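Side-chain contacts in Cbs-cp12 (Microcystis aeruginosa PCC 7806, PDB 5NMU), which probably takes part in redox regulation of photosynthesis, as a hexameric protein that joins a pair of CBS domains to a CP12 domain: residues A[51-54]-A[55-59]; A[92-95]-A[96-100]; A[116-119]-A[120-124]; A[137-140]-A[141-144]. All coordinates share one frame; numbering follows the deposited sequence.

Four local contacts illustrate how chemistry follows place in a fold. Interactions 1 and 3 solve the same problem twice, once in each CBS domain: a strand runs straight into a helix, and a hydroxyl residue and an aspartate form a capping box at the join. Both are buried and both touch the second subunit. Interaction 2, also buried, lies within helix 91-101 and is mainly backbone bonding and an aliphatic-aromatic contact; it packs directly on interaction 3, whereas interactions 1 and 3 touch where I52 packs on I117. Interaction 4, partly buried and richest in acids, begins helix 138-156 and reaches interaction 2 through F137, while three of its carboxylates pair with arginines.

Interaction 1 of 4, residues A[51-54]-A[55-59]; sequences GIVT and ETDIV
T54 and D57 form a capping box where strand 51-54 turns into helix 55-63. The backbone T54 N donates to D57 OD2 at 2.8 Å, meeting this oxygen on its anti side and somewhat out of the carboxylate plane. In return D57 N donates to T54 OG1 at 3.0 Å, and T56 N adds a weak bond to the same hydroxyl oxygen. The hydroxyl is in place because chi1 of T54 (70°) sets OG1 between its own backbone N and carbonyl carbon, over the first turn of the helix. One residue further on, I58 N bonds to T54 O at 3.1 Å, which begins the regular helical ladder.

Around this polar centre, CG2 of V53 passes 4.0 Å from D57 OD2 and also touches CG1 of I58, so V53 from the strand and I58 from the helix border the box. A water lies within hydrogen-bonding reach of both D57 OD2 and I52 O. The other carboxylate oxygen, D57 OD1, forms a salt bridge with K61 one turn along the helix. E55 leads elsewhere: its OE1 is hydrogen-bonded to S121 OG of the second subunit, tying this helix start to that neighbouring subunit. With D57 replaced by an alanine, T54 N would probably lose its acceptor and K61 its anionic mate, leaving the strand end less firmly fixed to the helix. T54 N and D57 N are thus each met by a side-chain oxygen of the other residue, T56 N only weakly by T54 OG1, and the negative carboxylate sits at the helix N terminus, where the helix dipole is likely to stabilise it.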
# COMPACT_ATOMS: atom_id res chain seq x y z
N GLY A 51 -5.29 21.66 8.48
CA GLY A 51 -5.68 20.26 8.42
C GLY A 51 -6.83 20.15 7.47
O GLY A 51 -7.33 21.18 7.00
N ILE A 52 -7.22 18.93 7.17
CA ILE A 52 -8.32 18.66 6.27
C ILE A 52 -9.04 17.39 6.75
O ILE A 52 -8.42 16.45 7.22
CB ILE A 52 -7.86 18.53 4.78
CG1 ILE A 52 -9.10 18.48 3.82
CG2 ILE A 52 -6.96 17.30 4.59
CD1 ILE A 52 -8.72 18.75 2.37
N VAL A 53 -10.36 17.41 6.60
CA VAL A 53 -11.22 16.25 6.77
C VAL A 53 -12.10 16.14 5.51
O VAL A 53 -12.65 17.17 5.02
CB VAL A 53 -12.00 16.31 8.11
CG1 VAL A 53 -12.91 17.50 8.24
CG2 VAL A 53 -12.80 15.04 8.29
N THR A 54 -12.14 14.92 4.97
CA THR A 54 -12.77 14.65 3.67
C THR A 54 -13.90 13.71 3.79
O THR A 54 -14.03 13.00 4.81
CB THR A 54 -11.81 13.99 2.68
OG1 THR A 54 -11.51 12.64 3.07
CG2 THR A 54 -10.52 14.82 2.54
N GLU A 55 -14.72 13.68 2.74
CA GLU A 55 -15.78 12.66 2.62
C GLU A 55 -15.31 11.22 2.86
O GLU A 55 -16.05 10.41 3.45
CB GLU A 55 -16.49 12.76 1.28
CG GLU A 55 -15.60 12.51 0.06
CD GLU A 55 -16.36 12.59 -1.24
OE1 GLU A 55 -17.54 12.88 -1.17
OE2 GLU A 55 -15.77 12.38 -2.33
N THR A 56 -14.12 10.90 2.37
CA THR A 56 -13.54 9.58 2.43
C THR A 56 -13.11 9.32 3.87
O THR A 56 -13.30 8.19 4.34
CB THR A 56 -12.36 9.44 1.38
OG1 THR A 56 -12.86 9.67 0.04
CG2 THR A 56 -11.82 8.13 1.36
N ASP A 57 -12.61 10.32 4.61
CA ASP A 57 -12.31 10.10 6.03
C ASP A 57 -13.60 9.70 6.78
O ASP A 57 -13.57 8.80 7.65
CB ASP A 57 -11.75 11.37 6.74
CG ASP A 57 -10.40 11.84 6.18
OD1 ASP A 57 -9.53 10.97 5.98
OD2 ASP A 57 -10.22 13.07 5.96
N ILE A 58 -14.66 10.46 6.50
CA ILE A 58 -15.90 10.29 7.18
C ILE A 58 -16.53 8.90 6.88
O ILE A 58 -16.87 8.18 7.79
CB ILE A 58 -16.87 11.44 6.93
CG1 ILE A 58 -16.32 12.70 7.60
CG2 ILE A 58 -18.24 11.14 7.53
CD1 ILE A 58 -16.92 13.99 7.10
N VAL A 59 -16.62 8.55 5.61
CA VAL A 59 -17.16 7.27 5.21
C VAL A 59 -16.30 6.07 5.66
O VAL A 59 -16.86 5.05 6.18
CB VAL A 59 -17.37 7.27 3.67
CG1 VAL A 59 -17.76 5.88 3.18
CG2 VAL A 59 -18.41 8.31 3.30
O HOH W 1 -7.82 14.02 5.44
O HOH W 2 -9.41 11.47 2.64

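Interaction 2 of 4, residues A[92-95]-A[96-100]; sequences EYVA and RLFAQ
Y93 O receives L97 N at 2.9 Å, the shortest bond across this junction and an almost straight one, at 174°. It is one rung of the i to i+4 ladder of an alpha-helix, here helix 91-101 of the second CBS domain. The neighbouring rungs join R96 N to E92 O, F98 N to V94 O and A99 N to A95 O, so that four successive carbonyls are taken up in the usual way.

The side chains that meet along this helix are V94 and F98, one turn apart, side by side and pointing the same way. With chi1 of V94 at 175°, CG1 stands opposite the backbone N and is carried forward over the phenyl ring, where it makes a CH-pi contact 3.9 Å from the centroid of the F98 ring. The approach is nearly perpendicular, only 18° off the ring normal. V94 O lies over the same face nearer its root, 3.4 Å from F98 CG, so one side of the ring is lined by a methyl and a carbonyl of the same residue. Together the two side chains form an apolar ridge that meets I118 on strand 113-119 and I123 and V120 on helix 120-126.

Other faces of the helix are given to other partners. E92 OE1 forms a salt bridge with K134, Q100 NE2 bonds to P81 O of the third subunit, and A95 packs on V59 of the second. The extended R96 chain carries its guanidinium out to F137, with NE 3.5 Å from F137 CZ.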
# COMPACT_ATOMS: atom_id res chain seq x y z
N GLU A 92 -0.95 20.73 -14.04
CA GLU A 92 -0.33 19.40 -14.27
C GLU A 92 0.42 18.95 -12.98
O GLU A 92 0.46 17.75 -12.62
CB GLU A 92 0.61 19.44 -15.51
CG GLU A 92 1.95 20.19 -15.34
CD GLU A 92 1.89 21.68 -15.61
OE1 GLU A 92 0.85 22.32 -15.30
OE2 GLU A 92 2.89 22.21 -16.16
N TYR A 93 1.00 19.91 -12.27
CA TYR A 93 1.69 19.55 -11.02
C TYR A 93 0.75 19.23 -9.89
O TYR A 93 1.08 18.43 -9.07
CB TYR A 93 2.70 20.58 -10.59
CG TYR A 93 3.92 20.63 -11.52
CD1 TYR A 93 4.69 19.52 -11.70
CD2 TYR A 93 4.29 21.79 -12.17
CE1 TYR A 93 5.80 19.52 -12.53
CE2 TYR A 93 5.43 21.80 -13.01
CZ TYR A 93 6.17 20.64 -13.17
OH TYR A 93 7.27 20.50 -13.96
N VAL A 94 -0.40 19.90 -9.81
CA VAL A 94 -1.33 19.59 -8.75
C VAL A 94 -1.81 18.12 -8.96
O VAL A 94 -1.99 17.38 -7.97
CB VAL A 94 -2.59 20.48 -8.77
CG1 VAL A 94 -3.60 20.04 -7.69
CG2 VAL A 94 -2.25 21.94 -8.58
N ALA A 95 -2.02 17.75 -10.22
CA ALA A 95 -2.45 16.37 -10.59
C ALA A 95 -1.40 15.39 -10.12
O ALA A 95 -1.71 14.39 -9.51
CB ALA A 95 -2.62 16.24 -12.10
N ARG A 96 -0.14 15.72 -10.36
CA ARG A 96 0.96 14.83 -10.02
C ARG A 96 1.15 14.71 -8.53
O ARG A 96 1.36 13.58 -8.06
CB ARG A 96 2.25 15.28 -10.67
CG ARG A 96 3.40 14.33 -10.43
CD ARG A 96 4.53 14.73 -11.28
NE ARG A 96 5.57 13.71 -11.20
CZ ARG A 96 5.66 12.62 -11.97
NH1 ARG A 96 4.75 12.34 -12.92
NH2 ARG A 96 6.70 11.81 -11.78
N LEU A 97 1.09 15.84 -7.80
CA LEU A 97 1.11 15.80 -6.34
C LEU A 97 0.05 14.83 -5.78
O LEU A 97 0.32 14.04 -4.84
CB LEU A 97 0.83 17.22 -5.76
CG LEU A 97 0.87 17.42 -4.25
CD1 LEU A 97 2.20 17.05 -3.65
CD2 LEU A 97 0.49 18.82 -3.83
N PHE A 98 -1.18 14.99 -6.28
CA PHE A 98 -2.32 14.22 -5.78
C PHE A 98 -2.07 12.73 -6.06
O PHE A 98 -2.27 11.91 -5.17
CB PHE A 98 -3.62 14.69 -6.38
CG PHE A 98 -4.16 15.98 -5.81
CD1 PHE A 98 -3.49 16.72 -4.84
CD2 PHE A 98 -5.36 16.46 -6.30
CE1 PHE A 98 -4.03 17.91 -4.35
CE2 PHE A 98 -5.92 17.63 -5.82
CZ PHE A 98 -5.25 18.37 -4.85
N ALA A 99 -1.58 12.40 -7.26
CA ALA A 99 -1.26 11.01 -7.62
C ALA A 99 -0.18 10.42 -6.72
O ALA A 99 -0.34 9.32 -6.25
CB ALA A 99 -0.85 10.91 -9.09
N GLN A 100 0.86 11.21 -6.44
CA GLN A 100 1.99 10.73 -5.67
C GLN A 100 1.72 10.60 -4.19
O GLN A 100 2.36 9.75 -3.56
CB GLN A 100 3.20 11.68 -5.76
CG GLN A 100 3.89 11.68 -7.11
CD GLN A 100 4.97 12.76 -7.20
OE1 GLN A 100 5.81 12.70 -8.08
NE2 GLN A 100 4.93 13.77 -6.31

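Interaction 3 of 4, residues A[116-119]-A[120-124]; sequences GIIS and VSDIL
S119 and D122 close a capping box where strand 113-119 of the second CBS domain passes into helix 120-126. Two reciprocal bonds define it. S119 N donates to D122 OD2 at 2.9 Å, reaching the anti side of that oxygen, somewhat out of the carboxylate plane; D122 N answers by donating to S119 OG at 3.1 Å, a fairly straight bond of 166°. Separately, I123 N takes up S119 O as the first helical bond. The reciprocal pair depends on D122 chi1 (-64°), which folds CG back beside its own backbone N and so toward the strand.

Charge and water come next. D122 OD1 forms a salt bridge with K126 and a hydrogen bond with T12 OG1, while a water donates to D122 OD2 at 2.7 Å. An asparagine in place of D122 would probably leave K126 without its countercharge.

Apolar contacts finish the join. I118 packs on V94 and F98 of helix 91-101 and on I10, while I123 touches I10 and V94. Apart from these, the hydrophobic side chain of I118 crosses the aspartate and lies against its carboxylate, with I118 CG1 4.1 Å from D122 OD2.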
# COMPACT_ATOMS: atom_id res chain seq x y z
N GLY A 116 -8.56 28.76 -0.74
CA GLY A 116 -9.48 27.92 -1.46
C GLY A 116 -9.18 26.46 -1.15
O GLY A 116 -8.35 26.14 -0.27
N ILE A 117 -9.87 25.58 -1.88
CA ILE A 117 -9.69 24.15 -1.77
C ILE A 117 -9.69 23.62 -3.21
O ILE A 117 -10.46 24.06 -4.05
CB ILE A 117 -10.78 23.55 -0.86
CG1 ILE A 117 -10.50 22.08 -0.55
CG2 ILE A 117 -12.18 23.72 -1.46
CD1 ILE A 117 -11.42 21.55 0.58
N ILE A 118 -8.78 22.71 -3.50
CA ILE A 118 -8.65 22.16 -4.85
C ILE A 118 -8.73 20.61 -4.78
O ILE A 118 -8.08 19.98 -3.90
CB ILE A 118 -7.37 22.68 -5.53
CG1 ILE A 118 -7.36 22.31 -7.02
CG2 ILE A 118 -6.11 22.14 -4.89
CD1 ILE A 118 -6.33 23.03 -7.85
N SER A 119 -9.50 20.04 -5.70
CA SER A 119 -9.77 18.59 -5.73
C SER A 119 -9.58 18.02 -7.13
O SER A 119 -9.42 18.75 -8.12
CB SER A 119 -11.21 18.31 -5.36
OG SER A 119 -12.06 18.68 -6.42
N VAL A 120 -9.59 16.70 -7.16
CA VAL A 120 -9.60 15.96 -8.40
C VAL A 120 -10.73 16.37 -9.32
O VAL A 120 -10.50 16.42 -10.54
CB VAL A 120 -9.56 14.42 -8.19
CG1 VAL A 120 -8.18 14.06 -7.70
CG2 VAL A 120 -10.63 13.90 -7.23
N SER A 121 -11.90 16.69 -8.75
CA SER A 121 -13.05 17.18 -9.51
C SER A 121 -12.74 18.57 -10.17
O SER A 121 -13.05 18.79 -11.33
CB SER A 121 -14.28 17.30 -8.61
OG SER A 121 -14.52 16.11 -7.88
N ASP A 122 -12.13 19.49 -9.41
CA ASP A 122 -11.72 20.77 -9.95
C ASP A 122 -10.81 20.57 -11.13
O ASP A 122 -10.97 21.23 -12.14
CB ASP A 122 -11.05 21.64 -8.91
CG ASP A 122 -11.95 22.02 -7.78
OD1 ASP A 122 -13.11 22.46 -8.00
OD2 ASP A 122 -11.46 21.90 -6.65
N ILE A 123 -9.92 19.59 -11.06
CA ILE A 123 -9.07 19.32 -12.16
C ILE A 123 -9.87 18.74 -13.35
O ILE A 123 -9.72 19.21 -14.49
CB ILE A 123 -7.92 18.37 -11.80
CG1 ILE A 123 -7.03 19.02 -10.73
CG2 ILE A 123 -7.07 18.06 -13.03
CD1 ILE A 123 -6.00 18.12 -10.10
N LEU A 124 -10.69 17.73 -13.09
CA LEU A 124 -11.42 17.08 -14.16
C LEU A 124 -12.29 18.08 -14.91
O LEU A 124 -12.29 18.10 -16.14
CB LEU A 124 -12.30 15.96 -13.62
CG LEU A 124 -13.27 15.27 -14.60
CD1 LEU A 124 -12.50 14.70 -15.76
CD2 LEU A 124 -14.04 14.14 -13.92
O HOH W 3 -12.96 21.17 -4.48

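Interaction 4 of 4, residues A[137-140]-A[141-144]; sequences FIED and EIEA
The first turns of helix 138-156, which opens the CP12 part of the chain, bring residues 137-140 against 141-144. F137 occupies the N-cap position with a left-handed backbone, and its carbonyl begins the ladder: E141 N reaches F137 O at 3.1 Å, in the carbonyl plane. I142 N, E143 N and A144 N follow onto I138 O, E139 O and D140 O, the last of these bonds being the shortest, at 2.8 Å between A144 N and D140 O.

Among the side chains, E139 and I142 run side by side in the same direction. The E139 chain bends at chi2 (-59°), which lays its carboxylate alongside the isoleucine tip, with OE2 3.8 Å from I142 CD1. This is an apolar methyl against a charged group, a contact of shape rather than of bonding. I142 CG1 also lies close over the preceding turn, 3.2 Å from I138 O.

Three of the four acids, D140, E141 and E143, find charge partners outside these segments. D140 OD1 and E143 OE2 are like-charged and 4.7 Å apart, and R44 of the third subunit forms a salt bridge with each of them, probably offsetting their mutual repulsion. R19 of that subunit takes E143 OE1, and E141 OE1 pairs with R135 just before the helix. F137 turns back to Y93 on helix 91-101, joining the CP12 and CBS parts. On another side, I142 and E141 meet L173 of helix 161-178, the second arm of a helical hairpin whose turn is closed by the disulfide between C153 and C163, an arrangement characteristic of oxidised CP12 domains.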
# COMPACT_ATOMS: atom_id res chain seq x y z
N PHE A 137 8.16 17.48 -16.73
CA PHE A 137 9.59 17.69 -16.70
C PHE A 137 10.23 17.78 -18.08
O PHE A 137 11.37 17.38 -18.25
CB PHE A 137 10.27 16.58 -15.89
CG PHE A 137 9.56 16.22 -14.61
CD1 PHE A 137 9.05 17.21 -13.78
CD2 PHE A 137 9.46 14.91 -14.22
CE1 PHE A 137 8.44 16.89 -12.60
CE2 PHE A 137 8.84 14.57 -13.03
CZ PHE A 137 8.34 15.56 -12.22
N ILE A 138 9.47 18.26 -19.08
CA ILE A 138 9.96 18.26 -20.45
C ILE A 138 11.16 19.16 -20.62
O ILE A 138 12.03 18.87 -21.46
CB ILE A 138 8.86 18.59 -21.47
CG1 ILE A 138 9.33 18.14 -22.87
CG2 ILE A 138 8.43 20.08 -21.40
CD1 ILE A 138 8.38 18.43 -24.00
N GLU A 139 11.27 20.22 -19.81
CA GLU A 139 12.48 21.07 -19.83
C GLU A 139 13.74 20.36 -19.30
O GLU A 139 14.83 20.65 -19.79
CB GLU A 139 12.27 22.43 -19.12
CG GLU A 139 11.35 23.40 -19.87
CD GLU A 139 11.82 23.80 -21.32
OE1 GLU A 139 13.03 24.01 -21.58
OE2 GLU A 139 10.95 23.93 -22.23
N ASP A 140 13.60 19.47 -18.32
CA ASP A 140 14.71 18.66 -17.85
C ASP A 140 15.11 17.69 -18.97
O ASP A 140 16.32 17.50 -19.21
CB ASP A 140 14.37 17.92 -16.55
CG ASP A 140 14.00 18.88 -15.39
OD1 ASP A 140 14.67 19.89 -15.16
OD2 ASP A 140 12.99 18.65 -14.73
N GLU A 141 14.14 17.13 -19.70
CA GLU A 141 14.44 16.21 -20.81
C GLU A 141 15.20 16.88 -21.95
O GLU A 141 16.06 16.27 -22.52
CB GLU A 141 13.19 15.60 -21.46
CG GLU A 141 12.31 14.75 -20.59
CD GLU A 141 11.23 14.02 -21.39
OE1 GLU A 141 11.54 13.41 -22.42
OE2 GLU A 141 10.08 14.03 -20.94
N ILE A 142 14.78 18.09 -22.30
CA ILE A 142 15.42 18.93 -23.30
C ILE A 142 16.87 19.23 -22.85
O ILE A 142 17.82 19.01 -23.61
CB ILE A 142 14.61 20.25 -23.55
CG1 ILE A 142 13.26 19.95 -24.21
CG2 ILE A 142 15.38 21.25 -24.40
CD1 ILE A 142 12.36 21.16 -24.34
N GLU A 143 17.02 19.70 -21.62
CA GLU A 143 18.33 20.04 -21.13
C GLU A 143 19.21 18.76 -21.15
O GLU A 143 20.32 18.80 -21.67
CB GLU A 143 18.24 20.74 -19.77
CG GLU A 143 19.58 21.28 -19.22
CD GLU A 143 19.43 22.11 -17.91
OE1 GLU A 143 20.41 22.82 -17.55
OE2 GLU A 143 18.35 22.04 -17.23
N ALA A 144 18.70 17.64 -20.66
CA ALA A 144 19.49 16.39 -20.74
C ALA A 144 19.85 15.96 -22.17
O ALA A 144 20.97 15.46 -22.44
CB ALA A 144 18.80 15.22 -19.96